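Long-range contacts in BT_4661 (Bacteroides thetaiotaomicron, PDB 4AK1), which probably binds heparin and heparan sulphate at the cell surface, as a SusE-like polysaccharide-binding protein from the heparin utilisation locus of this gut bacterium: residues I49-E54 with G81-S86; F56-F61 with T75-V80; L85-Y90 with T99-I104; I23-T28 with I104-P109. All blocks are in the same frame, centred on the assembly; numbering follows the deposited sequence.

In the fold
All four contacts belong to one mixed sheet near the N-terminal end of the chain and the loops that cover it. Contacts 1 and 3 share L85 and S86 and join strand 81-91 to its neighbour on either side, with centres about 11 Å apart. Contact 4 adds strand 14-23 beyond strand 94-106; its centre is about 14 Å from that of contact 1 and about 18 Å from that of contact 3. Contact 2 joins two loops packed beside the sheet, about 10 Å from contact 1 and 11 Å from contact 4 between centres. Contacts 1 and 2 also meet the second subunit. The sodium site of S473, L475 and S495 lies much later in the chain.

Contact 1: I49-E54 with G81-S86; sequences ITLDGE and GLYKLS
L51 packs closely on the ring of Y83. Its CD1 stands over the ring centre, 3.7 Å from the centroid and 11° off the normal, a CH-pi contact. CG lies anti to the backbone N of L51 (chi1 169°), an orientation that brings both methyls to the tyrosine: CD2 comes to 3.7 Å from Y83 OH. I49 meets the same ring differently, with CG2 near the ring plane, 3.9 Å from Y83 CD2, while its CG1 reaches toward L85 CG. The Y83 hydroxyl is tied to P79 O, which would restrain the ring, and F56 and F61 pack on it edge-to-face. The other side of the sheet is looser. There T50 OG1 lies against K84 CB at 3.4 Å, and the extended K84 chain leads away from T50, both residues being partly exposed. Backbone bonds run between these faces: T50 N to K84 O (2.8 Å), K84 N to T50 O (2.9 Å) and, past the strand end, D52 N to L82 O (3.2 Å). L51-E54 then makes a type I' turn, as in tight beta hairpins, and D52 OD2 is salt-bridged to R657 of the second subunit. Strand 81-91 is paired antiparallel with strand 42-51 here and with strand 94-106 along its other edge, while the loop carrying F56 and I60 packs against the face of I49, L51 and Y83.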
loop_
_atom_site.group_PDB
_atom_site.type_symbol
_atom_site.label_atom_id
_atom_site.label_comp_id
_atom_site.label_asym_id
_atom_site.label_seq_id
_atom_site.Cartn_x
_atom_site.Cartn_y
_atom_site.Cartn_z
ATOM N N ILE A 49 -30.046 3.907 -14.595
ATOM C CA ILE A 49 -31.150 4.780 -14.201
ATOM C C ILE A 49 -31.575 4.370 -12.802
ATOM O O ILE A 49 -31.788 3.191 -12.549
ATOM C CB ILE A 49 -32.353 4.678 -15.167
ATOM C CG1 ILE A 49 -31.928 5.002 -16.608
ATOM C CG2 ILE A 49 -33.483 5.621 -14.734
ATOM C CD1 ILE A 49 -32.926 4.544 -17.670
ATOM N N THR A 50 -31.681 5.333 -11.888
ATOM C CA THR A 50 -32.262 5.047 -10.569
ATOM C C THR A 50 -33.550 5.829 -10.400
ATOM O O THR A 50 -33.735 6.879 -11.032
ATOM C CB THR A 50 -31.310 5.367 -9.393
ATOM O OG1 THR A 50 -30.967 6.760 -9.409
ATOM C CG2 THR A 50 -30.039 4.521 -9.472
ATOM N N LEU A 51 -34.454 5.295 -9.586
ATOM C CA LEU A 51 -35.675 6.010 -9.233
ATOM C C LEU A 51 -35.790 6.006 -7.718
ATOM O O LEU A 51 -35.840 4.945 -7.096
ATOM C CB LEU A 51 -36.908 5.367 -9.884
ATOM C CG LEU A 51 -38.288 5.834 -9.405
ATOM C CD1 LEU A 51 -38.495 7.327 -9.671
ATOM C CD2 LEU A 51 -39.396 5.019 -10.063
ATOM N N ASP A 52 -35.789 7.194 -7.121
ATOM C CA ASP A 52 -35.981 7.321 -5.672
ATOM C C ASP A 52 -34.972 6.439 -4.902
ATOM O O ASP A 52 -35.334 5.712 -3.979
ATOM C CB ASP A 52 -37.459 6.991 -5.332
ATOM C CG ASP A 52 -37.797 7.157 -3.851
ATOM O OD1 ASP A 52 -37.078 7.906 -3.151
ATOM O OD2 ASP A 52 -38.789 6.536 -3.393
ATOM N N GLY A 53 -33.706 6.502 -5.311
ATOM C CA GLY A 53 -32.615 5.793 -4.634
ATOM C C GLY A 53 -32.502 4.287 -4.884
ATOM O O GLY A 53 -31.714 3.609 -4.215
ATOM N N GLU A 54 -33.279 3.758 -5.830
ATOM C CA GLU A 54 -33.228 2.328 -6.153
ATOM C C GLU A 54 -33.083 2.105 -7.651
ATOM O O GLU A 54 -33.500 2.953 -8.429
ATOM C CB GLU A 54 -34.502 1.628 -5.676
ATOM C CG GLU A 54 -34.757 1.724 -4.185
ATOM C CD GLU A 54 -33.770 0.941 -3.345
ATOM O OE1 GLU A 54 -33.018 0.099 -3.873
ATOM O OE2 GLU A 54 -33.757 1.165 -2.130
ATOM N N GLY A 81 -41.765 10.026 -9.599
ATOM C CA GLY A 81 -40.646 10.304 -8.706
ATOM C C GLY A 81 -39.437 10.861 -9.432
ATOM O O GLY A 81 -39.474 11.068 -10.643
ATOM N N LEU A 82 -38.353 11.086 -8.691
ATOM C CA LEU A 82 -37.121 11.641 -9.258
ATOM C C LEU A 82 -36.196 10.555 -9.819
ATOM O O LEU A 82 -35.758 9.666 -9.080
ATOM C CB LEU A 82 -36.392 12.470 -8.202
ATOM C CG LEU A 82 -35.039 13.083 -8.589
ATOM C CD1 LEU A 82 -35.169 14.041 -9.769
ATOM C CD2 LEU A 82 -34.468 13.809 -7.379
ATOM N N TYR A 83 -35.923 10.637 -11.122
ATOM C CA TYR A 83 -35.032 9.712 -11.822
ATOM C C TYR A 83 -33.638 10.315 -11.934
ATOM O O TYR A 83 -33.498 11.528 -12.161
ATOM C CB TYR A 83 -35.552 9.404 -13.236
ATOM C CG TYR A 83 -36.823 8.571 -13.278
ATOM C CD1 TYR A 83 -38.076 9.170 -13.135
ATOM C CD2 TYR A 83 -36.772 7.190 -13.479
ATOM C CE1 TYR A 83 -39.246 8.421 -13.172
ATOM C CE2 TYR A 83 -37.937 6.419 -13.504
ATOM C CZ TYR A 83 -39.177 7.045 -13.350
ATOM O OH TYR A 83 -40.348 6.305 -13.386
ATOM N N LYS A 84 -32.614 9.484 -11.741
ATOM C CA LYS A 84 -31.228 9.912 -11.951
ATOM C C LYS A 84 -30.574 9.024 -12.995
ATOM O O LYS A 84 -30.659 7.786 -12.916
ATOM C CB LYS A 84 -30.430 9.910 -10.648
ATOM C CG LYS A 84 -31.016 10.838 -9.596
ATOM C CD LYS A 84 -30.188 10.858 -8.327
ATOM C CE LYS A 84 -30.834 11.773 -7.298
ATOM N NZ LYS A 84 -30.019 11.804 -6.056
ATOM N N LEU A 85 -29.964 9.670 -13.987
ATOM C CA LEU A 85 -29.404 8.989 -15.145
ATOM C C LEU A 85 -27.890 9.091 -15.091
ATOM O O LEU A 85 -27.338 10.177 -14.888
ATOM C CB LEU A 85 -29.916 9.597 -16.466
ATOM C CG LEU A 85 -31.361 9.265 -16.878
ATOM C CD1 LEU A 85 -32.383 9.717 -15.840
ATOM C CD2 LEU A 85 -31.692 9.888 -18.237
ATOM N N SER A 86 -27.219 7.961 -15.259
ATOM C CA SER A 86 -25.765 7.980 -15.410
ATOM C C SER A 86 -25.427 7.824 -16.897
ATOM O O SER A 86 -26.046 7.023 -17.606
ATOM C CB SER A 86 -25.111 6.892 -14.568
ATOM O OG SER A 86 -25.458 7.025 -13.199
#

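Contact 2: F56-F61 with T75-V80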
loop_
_atom_site.group_PDB
_atom_site.type_symbol
_atom_site.label_atom_id
_atom_site.label_comp_id
_atom_site.label_asym_id
_atom_site.label_seq_id
_atom_site.Cartn_x
_atom_site.Cartn_y
_atom_site.Cartn_z
ATOM N N PHE A 56 -33.732 1.242 -11.409
ATOM C CA PHE A 56 -34.914 1.227 -12.258
ATOM C C PHE A 56 -34.611 0.345 -13.471
ATOM O O PHE A 56 -33.763 0.675 -14.301
ATOM C CB PHE A 56 -35.302 2.648 -12.682
ATOM C CG PHE A 56 -36.612 2.720 -13.407
ATOM C CD1 PHE A 56 -37.805 2.868 -12.700
ATOM C CD2 PHE A 56 -36.664 2.623 -14.801
ATOM C CE1 PHE A 56 -39.017 2.927 -13.363
ATOM C CE2 PHE A 56 -37.882 2.667 -15.465
ATOM C CZ PHE A 56 -39.055 2.830 -14.744
ATOM N N SER A 57 -35.336 -0.765 -13.548
ATOM C CA SER A 57 -35.109 -1.836 -14.521
ATOM C C SER A 57 -35.342 -1.459 -16.003
ATOM O O SER A 57 -34.497 -1.729 -16.851
ATOM C CB SER A 57 -35.979 -3.040 -14.117
ATOM O OG SER A 57 -36.115 -3.963 -15.172
ATOM N N ASP A 58 -36.484 -0.839 -16.293
ATOM C CA ASP A 58 -36.942 -0.618 -17.667
ATOM C C ASP A 58 -36.227 0.543 -18.358
ATOM O O ASP A 58 -35.754 1.470 -17.708
ATOM C CB ASP A 58 -38.461 -0.389 -17.694
ATOM C CG ASP A 58 -39.264 -1.608 -17.204
ATOM O OD1 ASP A 58 -38.735 -2.746 -17.142
ATOM O OD2 ASP A 58 -40.454 -1.427 -16.882
ATOM N N SER A 59 -36.154 0.476 -19.682
ATOM C CA SER A 59 -35.512 1.515 -20.487
ATOM C C SER A 59 -36.473 2.689 -20.716
ATOM O O SER A 59 -36.995 2.876 -21.825
ATOM C CB SER A 59 -35.063 0.927 -21.828
ATOM O OG SER A 59 -33.827 0.251 -21.691
ATOM N N ILE A 60 -36.711 3.463 -19.659
ATOM C CA ILE A 60 -37.660 4.579 -19.697
ATOM C C ILE A 60 -37.160 5.791 -20.514
ATOM O O ILE A 60 -37.936 6.413 -21.241
ATOM C CB ILE A 60 -38.102 4.997 -18.265
ATOM C CG1 ILE A 60 -39.165 6.108 -18.315
ATOM C CG2 ILE A 60 -36.898 5.349 -17.386
ATOM C CD1 ILE A 60 -39.655 6.591 -16.963
ATOM N N PHE A 61 -35.871 6.107 -20.392
ATOM C CA PHE A 61 -35.274 7.200 -21.150
ATOM C C PHE A 61 -34.300 6.676 -22.190
ATOM O O PHE A 61 -33.661 5.641 -21.977
ATOM C CB PHE A 61 -34.588 8.198 -20.215
ATOM C CG PHE A 61 -35.542 8.846 -19.241
ATOM C CD1 PHE A 61 -36.527 9.713 -19.695
ATOM C CD2 PHE A 61 -35.475 8.557 -17.884
ATOM C CE1 PHE A 61 -37.422 10.297 -18.815
ATOM C CE2 PHE A 61 -36.361 9.153 -16.986
ATOM C CZ PHE A 61 -37.338 10.016 -17.457
ATOM N N THR A 75 -43.321 3.848 -24.832
ATOM C CA THR A 75 -43.973 2.580 -24.457
ATOM C C THR A 75 -43.683 2.177 -23.001
ATOM O O THR A 75 -44.301 1.247 -22.475
ATOM C CB THR A 75 -43.619 1.429 -25.419
ATOM O OG1 THR A 75 -42.210 1.178 -25.366
ATOM N N SER A 76 -42.765 2.896 -22.355
ATOM C CA SER A 76 -42.314 2.564 -21.004
ATOM C C SER A 76 -43.342 2.908 -19.920
ATOM O O SER A 76 -44.098 3.876 -20.050
ATOM C CB SER A 76 -40.997 3.285 -20.708
ATOM O OG SER A 76 -40.466 2.905 -19.445
ATOM N N ASN A 77 -43.368 2.110 -18.854
ATOM C CA ASN A 77 -44.047 2.521 -17.627
ATOM C C ASN A 77 -43.383 3.772 -17.072
ATOM O O ASN A 77 -42.164 3.948 -17.184
ATOM C CB ASN A 77 -44.027 1.420 -16.569
ATOM C CG ASN A 77 -44.773 0.176 -17.004
ATOM O OD1 ASN A 77 -45.845 0.249 -17.615
ATOM N ND2 ASN A 77 -44.215 -0.982 -16.671
ATOM N N THR A 78 -44.189 4.638 -16.474
ATOM C CA THR A 78 -43.685 5.921 -15.963
ATOM C C THR A 78 -44.148 6.208 -14.528
ATOM O O THR A 78 -44.954 7.117 -14.308
ATOM C CB THR A 78 -44.125 7.088 -16.877
ATOM O OG1 THR A 78 -45.552 7.091 -16.982
ATOM C CG2 THR A 78 -43.519 6.946 -18.263
ATOM N N PRO A 79 -43.647 5.432 -13.547
ATOM C CA PRO A 79 -44.000 5.739 -12.153
ATOM C C PRO A 79 -43.484 7.103 -11.710
ATOM O O PRO A 79 -42.502 7.615 -12.262
ATOM C CB PRO A 79 -43.323 4.624 -11.332
ATOM C CG PRO A 79 -42.612 3.744 -12.304
ATOM C CD PRO A 79 -42.633 4.364 -13.660
ATOM N N VAL A 80 -44.141 7.664 -10.698
ATOM C CA VAL A 80 -43.869 9.025 -10.259
ATOM C C VAL A 80 -42.669 9.089 -9.323
ATOM O O VAL A 80 -42.577 8.311 -8.359
ATOM C CB VAL A 80 -45.104 9.604 -9.551
ATOM C CG1 VAL A 80 -44.841 11.034 -9.079
ATOM C CG2 VAL A 80 -46.314 9.540 -10.477
HETATM O O HOH W 1 -41.765 -0.269 -18.898
HETATM O O HOH W 2 -41.988 -1.591 -14.757
#
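F56 and P79 make the apolar part of this loop-to-loop contact: P79 CG sits at the edge of the phenyl ring, in its plane, 3.8 Å from F56 CE1. With CG anti to the backbone N (chi1 -172°), the ring of F56 extends toward the proline, and its CZ also nears the carbonyl of N77. I60 supplies a second apolar patch, its extended chain ending with CD1 4.1 Å from T78 CG2 and 3.7 Å from N77 O; I60 and T78 cross at about a right angle. A polar group against aliphatic carbon comes from S76, whose OG lies 3.3 Å from I60 CA while donating a hydrogen bond to N77 O at 3.0 Å, so its proton is already used. Water links D58 to N77. One molecule donates to D58 OD2 (2.7 Å) and accepts from N77 N; another donates to the same OD2 (2.6 Å) and accepts from N77 ND2. The N77 amide is gripped further by the second subunit, with ND2 bonded to S636 O and OD1 to K637 NZ of that chain. No direct hydrogen bond joins F56-F61 to T75-V80; N73, just before the second segment, bonds to S59 O and to the backbone of I60. F56 and I60, both buried, give the apolar contacts, while D58 OD2 reaches N77 through two waters.

Contact 3: L85-Y90 with T99-I104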
loop_
_atom_site.group_PDB
_atom_site.type_symbol
_atom_site.label_atom_id
_atom_site.label_comp_id
_atom_site.label_asym_id
_atom_site.label_seq_id
_atom_site.Cartn_x
_atom_site.Cartn_y
_atom_site.Cartn_z
ATOM N N LEU A 85 -29.964 9.670 -13.987
ATOM C CA LEU A 85 -29.404 8.989 -15.145
ATOM C C LEU A 85 -27.890 9.091 -15.091
ATOM O O LEU A 85 -27.338 10.177 -14.888
ATOM C CB LEU A 85 -29.916 9.597 -16.466
ATOM C CG LEU A 85 -31.361 9.265 -16.878
ATOM C CD1 LEU A 85 -32.383 9.717 -15.840
ATOM C CD2 LEU A 85 -31.692 9.888 -18.237
ATOM N N SER A 86 -27.219 7.961 -15.259
ATOM C CA SER A 86 -25.765 7.980 -15.410
ATOM C C SER A 86 -25.427 7.824 -16.897
ATOM O O SER A 86 -26.046 7.023 -17.606
ATOM C CB SER A 86 -25.111 6.892 -14.568
ATOM O OG SER A 86 -25.458 7.025 -13.199
ATOM N N VAL A 87 -24.459 8.605 -17.364
ATOM C CA VAL A 87 -24.158 8.685 -18.792
ATOM C C VAL A 87 -22.682 8.430 -19.074
ATOM O O VAL A 87 -21.804 8.946 -18.376
ATOM C CB VAL A 87 -24.565 10.059 -19.385
ATOM C CG1 VAL A 87 -24.131 10.174 -20.850
ATOM C CG2 VAL A 87 -26.066 10.264 -19.264
ATOM N N ALA A 88 -22.424 7.628 -20.105
ATOM C CA ALA A 88 -21.069 7.443 -20.608
ATOM C C ALA A 88 -20.977 7.941 -22.049
ATOM O O ALA A 88 -21.973 7.929 -22.792
ATOM C CB ALA A 88 -20.660 5.980 -20.524
ATOM N N CYS A 89 -19.775 8.355 -22.446
ATOM C CA CYS A 89 -19.499 8.736 -23.831
ATOM C C CYS A 89 -18.003 8.640 -24.101
ATOM O O CYS A 89 -17.216 8.372 -23.184
ATOM C CB CYS A 89 -20.013 10.160 -24.122
ATOM S SG CYS A 89 -19.194 11.501 -23.219
ATOM N N TYR A 90 -17.610 8.841 -25.359
ATOM C CA TYR A 90 -16.201 8.913 -25.720
ATOM C C TYR A 90 -15.859 10.307 -26.238
ATOM O O TYR A 90 -16.720 11.013 -26.770
ATOM C CB TYR A 90 -15.840 7.857 -26.778
ATOM C CG TYR A 90 -15.914 6.435 -26.263
ATOM C CD1 TYR A 90 -17.146 5.864 -25.972
ATOM C CD2 TYR A 90 -14.763 5.664 -26.066
ATOM C CE1 TYR A 90 -17.245 4.578 -25.494
ATOM C CE2 TYR A 90 -14.853 4.348 -25.585
ATOM C CZ TYR A 90 -16.108 3.821 -25.299
ATOM O OH TYR A 90 -16.295 2.540 -24.809
ATOM N N THR A 99 -21.746 9.596 -13.079
ATOM C CA THR A 99 -22.832 9.104 -12.239
ATOM C C THR A 99 -23.870 10.195 -11.957
ATOM O O THR A 99 -23.516 11.286 -11.517
ATOM C CB THR A 99 -22.285 8.569 -10.902
ATOM O OG1 THR A 99 -21.320 7.550 -11.170
ATOM C CG2 THR A 99 -23.424 7.996 -10.050
ATOM N N ASP A 100 -25.140 9.899 -12.225
ATOM C CA ASP A 100 -26.244 10.798 -11.862
ATOM C C ASP A 100 -26.018 12.226 -12.388
ATOM O O ASP A 100 -26.210 13.204 -11.657
ATOM C CB ASP A 100 -26.440 10.837 -10.328
ATOM C CG ASP A 100 -26.838 9.486 -9.738
ATOM O OD1 ASP A 100 -27.185 8.559 -10.498
ATOM O OD2 ASP A 100 -26.813 9.356 -8.495
ATOM N N ILE A 101 -25.586 12.328 -13.640
ATOM C CA ILE A 101 -25.339 13.620 -14.297
ATOM C C ILE A 101 -26.660 14.315 -14.717
ATOM O O ILE A 101 -26.727 15.552 -14.809
ATOM C CB ILE A 101 -24.348 13.462 -15.481
ATOM C CG1 ILE A 101 -23.912 14.832 -16.017
ATOM C CG2 ILE A 101 -24.932 12.549 -16.570
ATOM C CD1 ILE A 101 -22.689 14.821 -16.915
ATOM N N VAL A 102 -27.707 13.525 -14.943
ATOM C CA VAL A 102 -29.001 14.062 -15.342
ATOM C C VAL A 102 -30.068 13.606 -14.358
ATOM O O VAL A 102 -30.156 12.403 -14.049
ATOM C CB VAL A 102 -29.384 13.591 -16.765
ATOM C CG1 VAL A 102 -30.838 13.939 -17.089
ATOM C CG2 VAL A 102 -28.456 14.215 -17.791
ATOM N N GLU A 103 -30.868 14.564 -13.876
ATOM C CA GLU A 103 -32.016 14.304 -12.993
ATOM C C GLU A 103 -33.325 14.679 -13.692
ATOM O O GLU A 103 -33.441 15.774 -14.248
ATOM C CB GLU A 103 -31.918 15.109 -11.690
ATOM C CG GLU A 103 -30.668 14.820 -10.879
ATOM C CD GLU A 103 -30.714 15.411 -9.480
ATOM O OE1 GLU A 103 -31.756 15.976 -9.077
ATOM O OE2 GLU A 103 -29.690 15.310 -8.781
ATOM N N ILE A 104 -34.287 13.758 -13.673
ATOM C CA ILE A 104 -35.602 13.981 -14.278
ATOM C C ILE A 104 -36.703 13.667 -13.278
ATOM O O ILE A 104 -36.797 12.554 -12.760
ATOM C CB ILE A 104 -35.813 13.153 -15.561
ATOM C CG1 ILE A 104 -34.713 13.481 -16.580
ATOM C CG2 ILE A 104 -37.195 13.425 -16.161
ATOM C CD1 ILE A 104 -34.562 12.434 -17.670
HETATM O O HOH W 3 -28.053 6.595 -12.248
#
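L85 packs against both V102 and I104: CB meets V102 CB at 4.0 Å and CD2 meets I104 CD1 at 3.9 Å. Farther along strand 81-91, V87 CG2 touches I101 CG2 at 3.7 Å. The backbones are joined by L85 N to V102 O, a bond of 2.7 Å, and by a weak return bond from V102 N to L85 O (3.4 Å). I101 and V102 both face L85, a classic beta bulge, and I101 departs from the extended backbone. The chain turns a corner just before it, at T99 and D100. Here S86 takes over from the regular pairing: its OG sits beside its own backbone N (chi1 -57°), where it accepts the backbone N-H of D100 at 3.1 Å, 163° at the hydrogen. A side-chain acceptor thus serves the D100 N-H at the corner, just before the bulge. A water lies 2.8 Å from S86 OG and 2.8 Å from D100 OD1, bridging the two side chains. In the next shell R48 of strand 42-51 forms a salt bridge to D100 OD1, anchoring the carboxylate from across strand 81-91. The two segments belong to the hairpin of strands 81-91 and 94-106. Strand 42-51 flanks one side, while Y17 of strand 14-23 packs on V87, I101 and V102, and F61 of strand 61-63 lies against L85 and I104.

Contact 4: I23-T28 with I104-P109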
loop_
_atom_site.group_PDB
_atom_site.type_symbol
_atom_site.label_atom_id
_atom_site.label_comp_id
_atom_site.label_asym_id
_atom_site.label_seq_id
_atom_site.Cartn_x
_atom_site.Cartn_y
_atom_site.Cartn_z
ATOM N N ILE A 23 -41.196 16.770 -15.875
ATOM C CA ILE A 23 -41.965 16.307 -17.031
ATOM C C ILE A 23 -43.159 15.451 -16.605
ATOM O O ILE A 23 -43.294 15.103 -15.428
ATOM C CB ILE A 23 -41.093 15.524 -18.049
ATOM C CG1 ILE A 23 -40.611 14.178 -17.467
ATOM C CG2 ILE A 23 -39.938 16.385 -18.548
ATOM C CD1 ILE A 23 -40.074 13.203 -18.508
ATOM N N GLY A 24 -44.018 15.139 -17.575
ATOM C CA GLY A 24 -45.077 14.139 -17.423
ATOM C C GLY A 24 -44.939 13.022 -18.451
ATOM O O GLY A 24 -44.013 13.038 -19.280
ATOM N N PRO A 25 -45.843 12.027 -18.399
ATOM C CA PRO A 25 -45.757 10.860 -19.282
ATOM C C PRO A 25 -46.002 11.157 -20.768
ATOM O O PRO A 25 -45.707 10.314 -21.605
ATOM C CB PRO A 25 -46.845 9.916 -18.729
ATOM C CG PRO A 25 -47.794 10.811 -18.013
ATOM C CD PRO A 25 -46.922 11.879 -17.406
ATOM N N SER A 26 -46.527 12.341 -21.090
ATOM C CA SER A 26 -46.813 12.708 -22.487
ATOM C C SER A 26 -45.677 13.466 -23.182
ATOM O O SER A 26 -45.837 13.917 -24.315
ATOM C CB SER A 26 -48.100 13.528 -22.583
ATOM O OG SER A 26 -49.228 12.736 -22.282
ATOM N N MET A 27 -44.539 13.597 -22.506
ATOM C CA MET A 27 -43.407 14.368 -23.025
ATOM C C MET A 27 -42.739 13.718 -24.246
ATOM O O MET A 27 -42.230 12.602 -24.158
ATOM C CB MET A 27 -42.386 14.590 -21.900
ATOM C CG MET A 27 -41.055 15.192 -22.329
ATOM S SD MET A 27 -41.243 16.798 -23.108
ATOM C CE MET A 27 -39.522 17.306 -23.150
ATOM N N THR A 28 -42.720 14.423 -25.376
ATOM C CA THR A 28 -42.135 13.861 -26.601
ATOM C C THR A 28 -40.907 14.616 -27.109
ATOM O O THR A 28 -40.254 14.170 -28.055
ATOM C CB THR A 28 -43.163 13.720 -27.744
ATOM O OG1 THR A 28 -43.733 14.999 -28.043
ATOM C CG2 THR A 28 -44.268 12.727 -27.368
ATOM N N ILE A 104 -34.287 13.758 -13.673
ATOM C CA ILE A 104 -35.602 13.981 -14.278
ATOM C C ILE A 104 -36.703 13.667 -13.278
ATOM O O ILE A 104 -36.797 12.554 -12.760
ATOM C CB ILE A 104 -35.813 13.153 -15.561
ATOM C CG1 ILE A 104 -34.713 13.481 -16.580
ATOM C CG2 ILE A 104 -37.195 13.425 -16.161
ATOM C CD1 ILE A 104 -34.562 12.434 -17.670
ATOM N N ASN A 105 -37.514 14.676 -12.992
ATOM C CA ASN A 105 -38.640 14.518 -12.082
ATOM C C ASN A 105 -39.905 14.173 -12.876
ATOM O O ASN A 105 -40.474 15.034 -13.549
ATOM C CB ASN A 105 -38.810 15.794 -11.237
ATOM C CG ASN A 105 -39.877 15.657 -10.175
ATOM O OD1 ASN A 105 -40.048 14.590 -9.578
ATOM N ND2 ASN A 105 -40.603 16.738 -9.931
ATOM N N MET A 106 -40.327 12.903 -12.812
ATOM C CA MET A 106 -41.570 12.485 -13.461
ATOM C C MET A 106 -42.762 12.739 -12.538
ATOM O O MET A 106 -42.862 12.145 -11.460
ATOM C CB MET A 106 -41.507 11.003 -13.848
ATOM C CG MET A 106 -42.806 10.431 -14.393
ATOM S SD MET A 106 -43.246 11.054 -16.039
ATOM C CE MET A 106 -41.959 10.344 -17.058
ATOM N N MET A 107 -43.675 13.599 -12.981
ATOM C CA MET A 107 -44.853 13.955 -12.197
ATOM C C MET A 107 -46.091 13.160 -12.608
ATOM O O MET A 107 -46.114 12.525 -13.668
ATOM C CB MET A 107 -45.124 15.456 -12.313
ATOM C CG MET A 107 -44.000 16.313 -11.758
ATOM S SD MET A 107 -44.371 18.078 -11.816
ATOM C CE MET A 107 -44.393 18.389 -13.570
ATOM N N LYS A 108 -47.105 13.187 -11.738
ATOM C CA LYS A 108 -48.405 12.599 -12.018
ATOM C C LYS A 108 -49.198 13.591 -12.862
ATOM O O LYS A 108 -49.197 14.784 -12.559
ATOM C CB LYS A 108 -49.170 12.312 -10.707
ATOM C CG LYS A 108 -50.479 11.560 -10.906
ATOM C CD LYS A 108 -51.364 11.509 -9.662
ATOM C CE LYS A 108 -50.858 10.504 -8.643
ATOM N NZ LYS A 108 -51.934 10.143 -7.678
ATOM N N PRO A 109 -49.889 13.108 -13.914
ATOM C CA PRO A 109 -50.783 14.017 -14.630
ATOM C C PRO A 109 -51.860 14.516 -13.687
ATOM O O PRO A 109 -52.221 13.811 -12.737
ATOM C CB PRO A 109 -51.425 13.123 -15.699
ATOM C CG PRO A 109 -50.443 12.023 -15.905
ATOM C CD PRO A 109 -49.823 11.780 -14.555
#
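I23 drives its CD1 into the angle between two side chains of the neighbouring strand, 3.7 Å from I104 CG2 and 3.7 Å from M106 CE. CG1 is set between the backbone N and the carbonyl carbon (chi1 68°), which turns the delta methyl across toward these partners. M106 leaves its backbone with CG anti to N but bends at both later torsions (chi2 70°, chi3 67°), curling back so that the sulphur lies against the G24-P25 peptide: SD is 3.5 Å from G24 C and 3.6 Å from P25 N. M107, on the opposite face, lays its CB beside the carbonyl of I23, 3.6 Å from I23 O. At the far end two prolines cross, P25 CG meeting P109 CG at 3.6 Å. The backbones are joined by I23 N to N105 O at 3.0 Å and by M107 N to I23 O at 2.9 Å, a parallel bridge between I23 and M106. This pairs the first strand of the sheet with its last, the same relation as between strands 342-345 and 410-421 and between 447-450 and 525-535. After I23, a type I turn from G24 to M27 carries the chain away. N105 ND2 is bonded to D22 OD1, beside the bridge. Sulphur, methyl and proline carbons make the rest, so the side chains meet by van der Waals contact, and the hydrogen bonds across the segments are all backbone.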